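Local atomic coordinates of putative modification methylase (Thermus thermophilus, PDB entry 2ZIE), a protein that probably transfers a methyl group from S-adenosyl-L-methionine to the N4 amino nitrogen of cytosine in DNA, as an N(4)-type site-specific DNA methyltransferase. Residues A[34-39]-A[84-89]; A[94-99]-A[166-171]; A[185-190]-A[232-237]. All blocks are in the same frame, centred on the assembly; numbering follows the deposited sequence.

Overall arrangement
Contact 2 is the core of the three: the adjoining strands 91-102 and 167-174 are zipped by backbone bonds, with aliphatic side chains on the two sides of the sheet. Contacts 1 and 3, whose centres lie about 20 Å apart, sit nearer the surface and each join a loop to a helix or its end. There the bonding is more mixed: an arginine grips one loop carbonyl in contact 1, while a serine and a glutamine hold a beta turn in contact 3. Contacts 1 and 2 share no element but use strands 87-88 and 91-102, consecutive in the chain. Contacts 2 and 3 both touch the second subunit; contact 1 does not.

Contact 1 of 3, residues A[34-39]-A[84-89]; sequences ASFPEA and FRLLVP
Arg85 reaches across to the carbonyl oxygen of Phe36 and holds it with two nitrogens. The contact belongs to the Rossmann-like methyltransferase fold: residues 34-39 lead from helix 29-34 to strand 41-46, and residues 84-89 are the last turn of helix 64-86 and what follows, part of the beta-alpha-beta crossover that joins strand 41-46 to its parallel neighbour 91-102. NH1 approaches Phe36 O at 2.7 Å, and NH2 reaches the same oxygen at 3.0 Å. Both bonds lie in the guanidinium plane and in the carbonyl plane, a flat end-on grip that should resist rotation of the group. The side chain gets there because CG stands opposite the backbone N (chi1 178°) and the chain bends at chi3. A salt bridge to Glu82 engages NH2 as well, which probably adds to the hold on the guanidinium.

The tight part is at buried Leu86. Leu86 CD2 lies 3.6 Å from Phe36 CB and at the edge of that ring, near its plane. Leu86 CB lies against Pro37 O at 3.6 Å, and the Phe36 ring itself meets His25 edge-to-face.

On the exposed side, Glu38 rests its CG on Arg85 O and beside Arg85 CG, but its carboxylate is loosely placed: it makes no salt bridge with Arg85, Glu38 OE1 staying 5.9 Å from Arg85 NH1. The Ala39 methyl is loose too; Ala39 CB stays 4.3 Å from Val88 CG1, which comes nearer to Ala39 O. What ties this end down is backbone: Ala39 N donates to Arg85 O over 3.2 Å, nearly straight at 170° and directed at a lone pair of that carbonyl.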
loop_
_atom_site.group_PDB
_atom_site.type_symbol
_atom_site.label_atom_id
_atom_site.label_comp_id
_atom_site.label_asym_id
_atom_site.label_seq_id
_atom_site.Cartn_x
_atom_site.Cartn_y
_atom_site.Cartn_z
ATOM N N ALA A 34 8.235 -27.490 -1.406
ATOM C CA ALA A 34 8.564 -28.261 -0.212
ATOM C C ALA A 34 9.638 -29.306 -0.540
ATOM O O ALA A 34 10.369 -29.770 0.341
ATOM C CB ALA A 34 7.307 -28.938 0.333
ATOM N N SER A 35 9.751 -29.647 -1.818
ATOM C CA SER A 35 10.724 -30.637 -2.253
ATOM C C SER A 35 12.100 -30.044 -2.519
ATOM O O SER A 35 13.068 -30.783 -2.688
ATOM C CB SER A 35 10.244 -31.321 -3.528
ATOM O OG SER A 35 10.622 -30.572 -4.667
ATOM N N PHE A 36 12.191 -28.718 -2.572
ATOM C CA PHE A 36 13.471 -28.071 -2.833
ATOM C C PHE A 36 14.282 -27.823 -1.561
ATOM O O PHE A 36 13.723 -27.610 -0.481
ATOM C CB PHE A 36 13.264 -26.746 -3.585
ATOM C CG PHE A 36 12.632 -26.905 -4.945
ATOM C CD1 PHE A 36 12.914 -28.011 -5.737
ATOM C CD2 PHE A 36 11.780 -25.924 -5.449
ATOM C CE1 PHE A 36 12.353 -28.138 -7.014
ATOM C CE2 PHE A 36 11.217 -26.043 -6.721
ATOM C CZ PHE A 36 11.503 -27.151 -7.504
ATOM N N PRO A 37 15.619 -27.846 -1.682
ATOM C CA PRO A 37 16.531 -27.629 -0.559
ATOM C C PRO A 37 16.574 -26.192 -0.068
ATOM O O PRO A 37 16.438 -25.250 -0.841
ATOM C CB PRO A 37 17.870 -28.086 -1.116
ATOM C CG PRO A 37 17.774 -27.698 -2.533
ATOM C CD PRO A 37 16.375 -28.103 -2.920
ATOM N N GLU A 38 16.768 -26.038 1.233
ATOM C CA GLU A 38 16.840 -24.731 1.844
ATOM C C GLU A 38 17.919 -23.903 1.162
ATOM O O GLU A 38 18.815 -24.446 0.525
ATOM C CB GLU A 38 17.165 -24.868 3.327
ATOM C CG GLU A 38 16.962 -23.601 4.104
ATOM C CD GLU A 38 17.282 -23.760 5.574
ATOM O OE1 GLU A 38 17.299 -24.921 6.052
ATOM O OE2 GLU A 38 17.500 -22.725 6.253
ATOM N N ALA A 39 17.807 -22.583 1.302
ATOM C CA ALA A 39 18.752 -21.626 0.744
ATOM C C ALA A 39 19.341 -21.977 -0.616
ATOM O O ALA A 39 20.556 -22.019 -0.773
ATOM C CB ALA A 39 19.861 -21.394 1.734
ATOM N N PHE A 84 10.258 -18.606 1.991
ATOM C CA PHE A 84 11.153 -18.123 3.030
ATOM C C PHE A 84 12.269 -19.128 3.308
ATOM O O PHE A 84 13.417 -18.755 3.523
ATOM C CB PHE A 84 10.385 -17.848 4.322
ATOM C CG PHE A 84 11.230 -17.233 5.415
ATOM C CD1 PHE A 84 12.013 -18.032 6.245
ATOM C CD2 PHE A 84 11.246 -15.851 5.604
ATOM C CE1 PHE A 84 12.808 -17.464 7.255
ATOM C CE2 PHE A 84 12.038 -15.265 6.613
ATOM C CZ PHE A 84 12.820 -16.078 7.442
ATOM N N ARG A 85 11.923 -20.408 3.290
ATOM C CA ARG A 85 12.897 -21.457 3.547
ATOM C C ARG A 85 13.938 -21.628 2.449
ATOM O O ARG A 85 15.129 -21.677 2.742
ATOM C CB ARG A 85 12.179 -22.795 3.786
ATOM C CG ARG A 85 13.094 -24.002 4.026
ATOM C CD ARG A 85 12.274 -25.277 4.253
ATOM N NE ARG A 85 11.514 -25.682 3.072
ATOM C CZ ARG A 85 12.043 -26.284 2.010
ATOM N NH1 ARG A 85 13.339 -26.566 1.979
ATOM N NH2 ARG A 85 11.283 -26.572 0.961
ATOM N N LEU A 86 13.518 -21.710 1.189
ATOM C CA LEU A 86 14.505 -21.920 0.130
ATOM C C LEU A 86 15.226 -20.681 -0.395
ATOM O O LEU A 86 16.055 -20.756 -1.309
ATOM C CB LEU A 86 13.892 -22.723 -1.034
ATOM C CG LEU A 86 12.387 -22.753 -1.236
ATOM C CD1 LEU A 86 11.911 -21.346 -1.371
ATOM C CD2 LEU A 86 12.032 -23.542 -2.476
ATOM N N LEU A 87 14.932 -19.542 0.208
ATOM C CA LEU A 87 15.572 -18.296 -0.184
ATOM C C LEU A 87 16.888 -18.229 0.596
ATOM O O LEU A 87 16.948 -18.656 1.755
ATOM C CB LEU A 87 14.658 -17.129 0.198
ATOM C CG LEU A 87 14.571 -15.842 -0.620
ATOM C CD1 LEU A 87 14.416 -16.146 -2.103
ATOM C CD2 LEU A 87 13.388 -15.030 -0.110
ATOM N N VAL A 88 17.948 -17.730 -0.031
ATOM C CA VAL A 88 19.216 -17.612 0.675
ATOM C C VAL A 88 19.086 -16.398 1.567
ATOM O O VAL A 88 18.233 -15.547 1.344
ATOM C CB VAL A 88 20.407 -17.350 -0.275
ATOM C CG1 VAL A 88 20.501 -18.438 -1.324
ATOM C CG2 VAL A 88 20.255 -15.975 -0.932
ATOM N N PRO A 89 19.915 -16.307 2.612
ATOM C CA PRO A 89 19.831 -15.136 3.491
ATOM C C PRO A 89 20.122 -13.884 2.661
ATOM O O PRO A 89 21.047 -13.868 1.837
ATOM C CB PRO A 89 20.915 -15.409 4.522
ATOM C CG PRO A 89 20.896 -16.899 4.618
ATOM C CD PRO A 89 20.815 -17.325 3.175
#

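Contact 2 of 3, residues A[94-99]-A[166-171]; sequences VIVVGD and EIEYIL
Val97 O accepts the backbone N-H of Tyr169 at 2.6 Å with an angle of 161° at the hydrogen, and Val97 N returns the bond to Tyr169 O at 2.8 Å. Two residues on, Ile95 and Leu171 form the next hydrogen-bonded pair, with Val96 and Ile170 the non-hydrogen-bonded pair between them. Past the end of strand 94-97, a water bridges Asp99 N and Ile167 O.

Ile95, Val97, Tyr169 and Leu171 share one face, against helix 115-125. Here Tyr169 CG lies opposite its own carbonyl carbon (chi1 -52°), which sets the ring edge beside Val97 O. Asp99 OD2 lies 3.5 Å from Tyr169 CE1, while Asp99 OD1 is bonded to the backbone N of His116, on whose ring the tyrosine stacks. On the other face Val94 CG1 meets Ile170 CG2 at 3.5 Å, and helix 222-232 packs over both. Glu168 lays CG against Gly98 CA at 3.6 Å while its carboxylate pairs with Lys138.

Strand 91-102 runs parallel to 41-46 on its other side, and 167-174 is antiparallel to 129-137 too; a reversed strand inserted there is the hallmark of the class I S-adenosylmethionine-dependent methyltransferase sheet.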
loop_
_atom_site.group_PDB
_atom_site.type_symbol
_atom_site.label_atom_id
_atom_site.label_comp_id
_atom_site.label_asym_id
_atom_site.label_seq_id
_atom_site.Cartn_x
_atom_site.Cartn_y
_atom_site.Cartn_z
ATOM N N VAL A 94 9.709 -10.938 -4.137
ATOM C CA VAL A 94 9.052 -9.801 -4.780
ATOM C C VAL A 94 7.708 -10.253 -5.326
ATOM O O VAL A 94 7.631 -11.113 -6.202
ATOM C CB VAL A 94 9.920 -9.234 -5.923
ATOM C CG1 VAL A 94 9.224 -8.067 -6.604
ATOM C CG2 VAL A 94 11.244 -8.783 -5.356
ATOM N N ILE A 95 6.646 -9.677 -4.783
ATOM C CA ILE A 95 5.297 -10.031 -5.191
ATOM C C ILE A 95 4.621 -8.848 -5.862
ATOM O O ILE A 95 4.470 -7.792 -5.258
ATOM C CB ILE A 95 4.450 -10.450 -3.966
ATOM C CG1 ILE A 95 5.157 -11.581 -3.210
ATOM C CG2 ILE A 95 3.056 -10.871 -4.411
ATOM C CD1 ILE A 95 4.536 -11.904 -1.876
ATOM N N VAL A 96 4.226 -9.011 -7.116
ATOM C CA VAL A 96 3.551 -7.924 -7.795
ATOM C C VAL A 96 2.049 -8.219 -7.733
ATOM O O VAL A 96 1.557 -9.192 -8.291
ATOM C CB VAL A 96 4.104 -7.740 -9.248
ATOM C CG1 VAL A 96 4.617 -9.033 -9.769
ATOM C CG2 VAL A 96 3.039 -7.190 -10.170
ATOM N N VAL A 97 1.332 -7.368 -7.010
ATOM C CA VAL A 97 -0.092 -7.544 -6.810
ATOM C C VAL A 97 -0.906 -6.298 -6.987
ATOM O O VAL A 97 -0.487 -5.214 -6.628
ATOM C CB VAL A 97 -0.429 -7.977 -5.371
ATOM C CG1 VAL A 97 -1.446 -9.104 -5.395
ATOM C CG2 VAL A 97 0.816 -8.315 -4.615
ATOM N N GLY A 98 -2.107 -6.478 -7.503
ATOM C CA GLY A 98 -3.018 -5.368 -7.637
ATOM C C GLY A 98 -4.147 -5.724 -6.684
ATOM O O GLY A 98 -4.572 -6.880 -6.642
ATOM N N ASP A 99 -4.626 -4.770 -5.897
ATOM C CA ASP A 99 -5.718 -5.065 -4.982
ATOM C C ASP A 99 -7.008 -5.363 -5.747
ATOM O O ASP A 99 -7.344 -4.681 -6.717
ATOM C CB ASP A 99 -5.907 -3.913 -4.004
ATOM C CG ASP A 99 -4.780 -3.837 -2.995
ATOM O OD1 ASP A 99 -4.024 -4.821 -2.899
ATOM O OD2 ASP A 99 -4.646 -2.817 -2.296
ATOM N N GLU A 166 -5.407 2.425 -10.690
ATOM C CA GLU A 166 -4.395 2.806 -11.657
ATOM C C GLU A 166 -3.069 2.136 -11.334
ATOM O O GLU A 166 -2.133 2.178 -12.126
ATOM C CB GLU A 166 -4.178 4.310 -11.610
ATOM C CG GLU A 166 -5.380 5.145 -11.917
ATOM C CD GLU A 166 -5.085 6.620 -11.758
ATOM O OE1 GLU A 166 -4.018 7.048 -12.223
ATOM O OE2 GLU A 166 -5.913 7.356 -11.171
ATOM N N ILE A 167 -2.997 1.498 -10.176
ATOM C CA ILE A 167 -1.742 0.914 -9.750
ATOM C C ILE A 167 -1.764 -0.519 -9.276
ATOM O O ILE A 167 -2.803 -1.085 -8.960
ATOM C CB ILE A 167 -1.151 1.723 -8.577
ATOM C CG1 ILE A 167 -1.969 1.425 -7.310
ATOM C CG2 ILE A 167 -1.164 3.217 -8.908
ATOM C CD1 ILE A 167 -1.447 2.034 -6.057
ATOM N N GLU A 168 -0.567 -1.078 -9.209
ATOM C CA GLU A 168 -0.349 -2.412 -8.693
ATOM C C GLU A 168 0.833 -2.226 -7.764
ATOM O O GLU A 168 1.631 -1.315 -7.958
ATOM C CB GLU A 168 -0.022 -3.396 -9.808
ATOM C CG GLU A 168 -1.256 -4.008 -10.421
ATOM C CD GLU A 168 -0.945 -5.260 -11.196
ATOM O OE1 GLU A 168 -0.150 -6.073 -10.693
ATOM O OE2 GLU A 168 -1.495 -5.442 -12.298
ATOM N N TYR A 169 0.935 -3.054 -6.734
ATOM C CA TYR A 169 2.037 -2.923 -5.797
ATOM C C TYR A 169 3.108 -3.959 -6.073
ATOM O O TYR A 169 2.799 -5.111 -6.378
ATOM C CB TYR A 169 1.542 -3.090 -4.362
ATOM C CG TYR A 169 0.380 -2.199 -4.002
ATOM C CD1 TYR A 169 -0.902 -2.455 -4.496
ATOM C CD2 TYR A 169 0.556 -1.088 -3.186
ATOM C CE1 TYR A 169 -1.979 -1.624 -4.185
ATOM C CE2 TYR A 169 -0.518 -0.245 -2.873
ATOM C CZ TYR A 169 -1.778 -0.521 -3.377
ATOM O OH TYR A 169 -2.834 0.315 -3.085
ATOM N N ILE A 170 4.370 -3.542 -6.007
ATOM C CA ILE A 170 5.462 -4.488 -6.183
ATOM C C ILE A 170 6.010 -4.669 -4.768
ATOM O O ILE A 170 6.837 -3.888 -4.301
ATOM C CB ILE A 170 6.562 -3.952 -7.112
ATOM C CG1 ILE A 170 5.992 -3.745 -8.516
ATOM C CG2 ILE A 170 7.715 -4.950 -7.179
ATOM C CD1 ILE A 170 7.004 -3.232 -9.517
ATOM N N LEU A 171 5.509 -5.684 -4.075
ATOM C CA LEU A 171 5.925 -5.941 -2.709
ATOM C C LEU A 171 7.327 -6.498 -2.645
ATOM O O LEU A 171 7.752 -7.256 -3.514
ATOM C CB LEU A 171 4.950 -6.905 -2.030
ATOM C CG LEU A 171 3.525 -6.380 -1.875
ATOM C CD1 LEU A 171 2.691 -7.381 -1.069
ATOM C CD2 LEU A 171 3.559 -5.020 -1.181
HETATM O O HOH W 1 -4.452 -1.997 -6.996
#

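Contact 3 of 3, residues A[185-190]-A[232-237]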
loop_
_atom_site.group_PDB
_atom_site.type_symbol
_atom_site.label_atom_id
_atom_site.label_comp_id
_atom_site.label_asym_id
_atom_site.label_seq_id
_atom_site.Cartn_x
_atom_site.Cartn_y
_atom_site.Cartn_z
ATOM N N GLU A 185 33.306 -11.044 -10.818
ATOM C CA GLU A 185 32.772 -11.108 -12.164
ATOM C C GLU A 185 31.267 -10.884 -12.122
ATOM O O GLU A 185 30.722 -10.114 -12.917
ATOM C CB GLU A 185 33.063 -12.454 -12.805
ATOM C CG GLU A 185 32.888 -12.419 -14.315
ATOM C CD GLU A 185 33.135 -13.761 -14.978
ATOM O OE1 GLU A 185 33.326 -13.775 -16.217
ATOM O OE2 GLU A 185 33.131 -14.795 -14.270
ATOM N N GLN A 186 30.599 -11.558 -11.192
ATOM C CA GLN A 186 29.156 -11.413 -11.034
ATOM C C GLN A 186 28.787 -9.953 -10.863
ATOM O O GLN A 186 27.879 -9.450 -11.517
ATOM C CB GLN A 186 28.662 -12.165 -9.808
ATOM C CG GLN A 186 28.679 -13.660 -9.930
ATOM C CD GLN A 186 28.009 -14.304 -8.745
ATOM O OE1 GLN A 186 28.361 -14.030 -7.597
ATOM N NE2 GLN A 186 27.024 -15.159 -9.010
ATOM N N ARG A 187 29.493 -9.286 -9.959
ATOM C CA ARG A 187 29.253 -7.887 -9.690
ATOM C C ARG A 187 29.478 -7.067 -10.939
ATOM O O ARG A 187 28.700 -6.175 -11.255
ATOM C CB ARG A 187 30.174 -7.401 -8.592
ATOM C CG ARG A 187 29.890 -8.032 -7.248
ATOM C CD ARG A 187 30.836 -7.490 -6.191
ATOM N NE ARG A 187 30.949 -6.039 -6.296
ATOM C CZ ARG A 187 31.758 -5.291 -5.551
ATOM N NH1 ARG A 187 32.536 -5.856 -4.633
ATOM N NH2 ARG A 187 31.790 -3.975 -5.722
ATOM N N GLU A 188 30.535 -7.383 -11.665
ATOM C CA GLU A 188 30.840 -6.639 -12.868
ATOM C C GLU A 188 29.822 -6.838 -13.966
ATOM O O GLU A 188 29.365 -5.872 -14.565
ATOM C CB GLU A 188 32.240 -6.993 -13.361
ATOM C CG GLU A 188 33.285 -6.051 -12.808
ATOM C CD GLU A 188 34.621 -6.711 -12.580
ATOM O OE1 GLU A 188 35.082 -7.441 -13.491
ATOM O OE2 GLU A 188 35.207 -6.487 -11.492
ATOM N N LYS A 189 29.449 -8.082 -14.219
ATOM C CA LYS A 189 28.477 -8.362 -15.257
ATOM C C LYS A 189 27.049 -8.046 -14.845
ATOM O O LYS A 189 26.129 -8.222 -15.635
ATOM C CB LYS A 189 28.579 -9.819 -15.693
ATOM C CG LYS A 189 29.793 -10.100 -16.540
ATOM C CD LYS A 189 29.949 -11.580 -16.812
ATOM C CE LYS A 189 31.136 -11.841 -17.718
ATOM N NZ LYS A 189 31.243 -13.280 -18.082
ATOM N N SER A 190 26.864 -7.567 -13.619
ATOM C CA SER A 190 25.536 -7.237 -13.134
ATOM C C SER A 190 25.358 -5.747 -12.917
ATOM O O SER A 190 24.261 -5.295 -12.590
ATOM C CB SER A 190 25.248 -7.981 -11.829
ATOM O OG SER A 190 25.314 -9.383 -12.021
ATOM N N PHE A 232 17.630 -7.194 -8.360
ATOM C CA PHE A 232 17.782 -7.996 -7.155
ATOM C C PHE A 232 18.360 -9.390 -7.257
ATOM O O PHE A 232 18.009 -10.269 -6.471
ATOM C CB PHE A 232 16.441 -8.011 -6.422
ATOM C CG PHE A 232 15.915 -6.635 -6.152
ATOM C CD1 PHE A 232 16.614 -5.765 -5.309
ATOM C CD2 PHE A 232 14.768 -6.174 -6.788
ATOM C CE1 PHE A 232 16.182 -4.457 -5.108
ATOM C CE2 PHE A 232 14.321 -4.859 -6.590
ATOM C CZ PHE A 232 15.028 -4.000 -5.752
ATOM N N SER A 233 19.270 -9.571 -8.211
ATOM C CA SER A 233 19.968 -10.834 -8.393
ATOM C C SER A 233 21.198 -10.540 -9.241
ATOM O O SER A 233 21.283 -9.485 -9.869
ATOM C CB SER A 233 19.082 -11.854 -9.103
ATOM O OG SER A 233 19.045 -11.615 -10.497
ATOM N N PHE A 234 22.148 -11.468 -9.253
ATOM C CA PHE A 234 23.362 -11.329 -10.036
ATOM C C PHE A 234 23.337 -12.404 -11.086
ATOM O O PHE A 234 22.601 -13.382 -10.944
ATOM C CB PHE A 234 24.585 -11.538 -9.149
ATOM C CG PHE A 234 24.779 -10.458 -8.134
ATOM C CD1 PHE A 234 25.469 -9.293 -8.463
ATOM C CD2 PHE A 234 24.252 -10.589 -6.854
ATOM C CE1 PHE A 234 25.630 -8.275 -7.534
ATOM C CE2 PHE A 234 24.408 -9.581 -5.923
ATOM C CZ PHE A 234 25.098 -8.419 -6.262
ATOM N N VAL A 235 24.135 -12.234 -12.136
ATOM C CA VAL A 235 24.202 -13.235 -13.191
ATOM C C VAL A 235 24.603 -14.540 -12.534
ATOM O O VAL A 235 25.436 -14.562 -11.625
ATOM C CB VAL A 235 25.244 -12.872 -14.270
ATOM C CG1 VAL A 235 24.840 -11.585 -14.954
ATOM C CG2 VAL A 235 26.610 -12.716 -13.644
ATOM N N GLY A 236 23.990 -15.624 -12.990
ATOM C CA GLY A 236 24.275 -16.927 -12.427
ATOM C C GLY A 236 23.325 -17.303 -11.301
ATOM O O GLY A 236 23.179 -18.484 -10.997
ATOM N N ASP A 237 22.680 -16.319 -10.679
ATOM C CA ASP A 237 21.751 -16.602 -9.580
ATOM C C ASP A 237 20.512 -17.361 -10.023
ATOM O O ASP A 237 20.164 -17.383 -11.202
ATOM C CB ASP A 237 21.286 -15.312 -8.897
ATOM C CG ASP A 237 22.281 -14.784 -7.897
ATOM O OD1 ASP A 237 23.298 -15.452 -7.645
ATOM O OD2 ASP A 237 22.037 -13.695 -7.353
#
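Ser190 OG sits between helix and loop: it accepts the backbone N-H of Val235 at 3.1 Å, with an angle of 161°, and donates its own proton to Gln186 O at 2.6 Å. It lies beside its own backbone N and opposite the carbonyl carbon (chi1 -60°), which places it between Gln186 O and the loop. One turn back, Gln186 NE2 bonds to Val235 O over 3.1 Å, more bent (141° at the hydrogen), nearly in line with the carbonyl but with the oxygen tilted out of the amide plane. Carbon packs against polar atoms here too: Phe234 CD1 comes within 3.6 Å of Ser190 CB, with Ser190 OG and Gln186 O near the ring plane at its edge, and Val235 CG1 rests on Lys189 O at 3.7 Å. With an alanine at Ser190, the N-H of Val235 would probably lose its acceptor and Gln186 O this hydroxyl donor, and of these bonds only the bent one from Gln186 would still tie loop to helix.

Phe234 to Asp237 make a type II beta turn, the link from helix 222-232 to strand 238-241 of the central sheet, with Gly236 at its third position. Asp237 N closes the turn on Phe234 O at 2.9 Å. Its carboxylate folds back as well, OD2 taking Phe234 N at 2.9 Å from above the carboxylate plane.

Farther out, Gln186 OE1 accepts from Thr183 N, and Lys189 NZ forms a salt bridge to Glu185 OE1. Pro159 of the second subunit packs on Phe234 and Ser190, and Arg187 makes a salt bridge to Glu158 of that subunit.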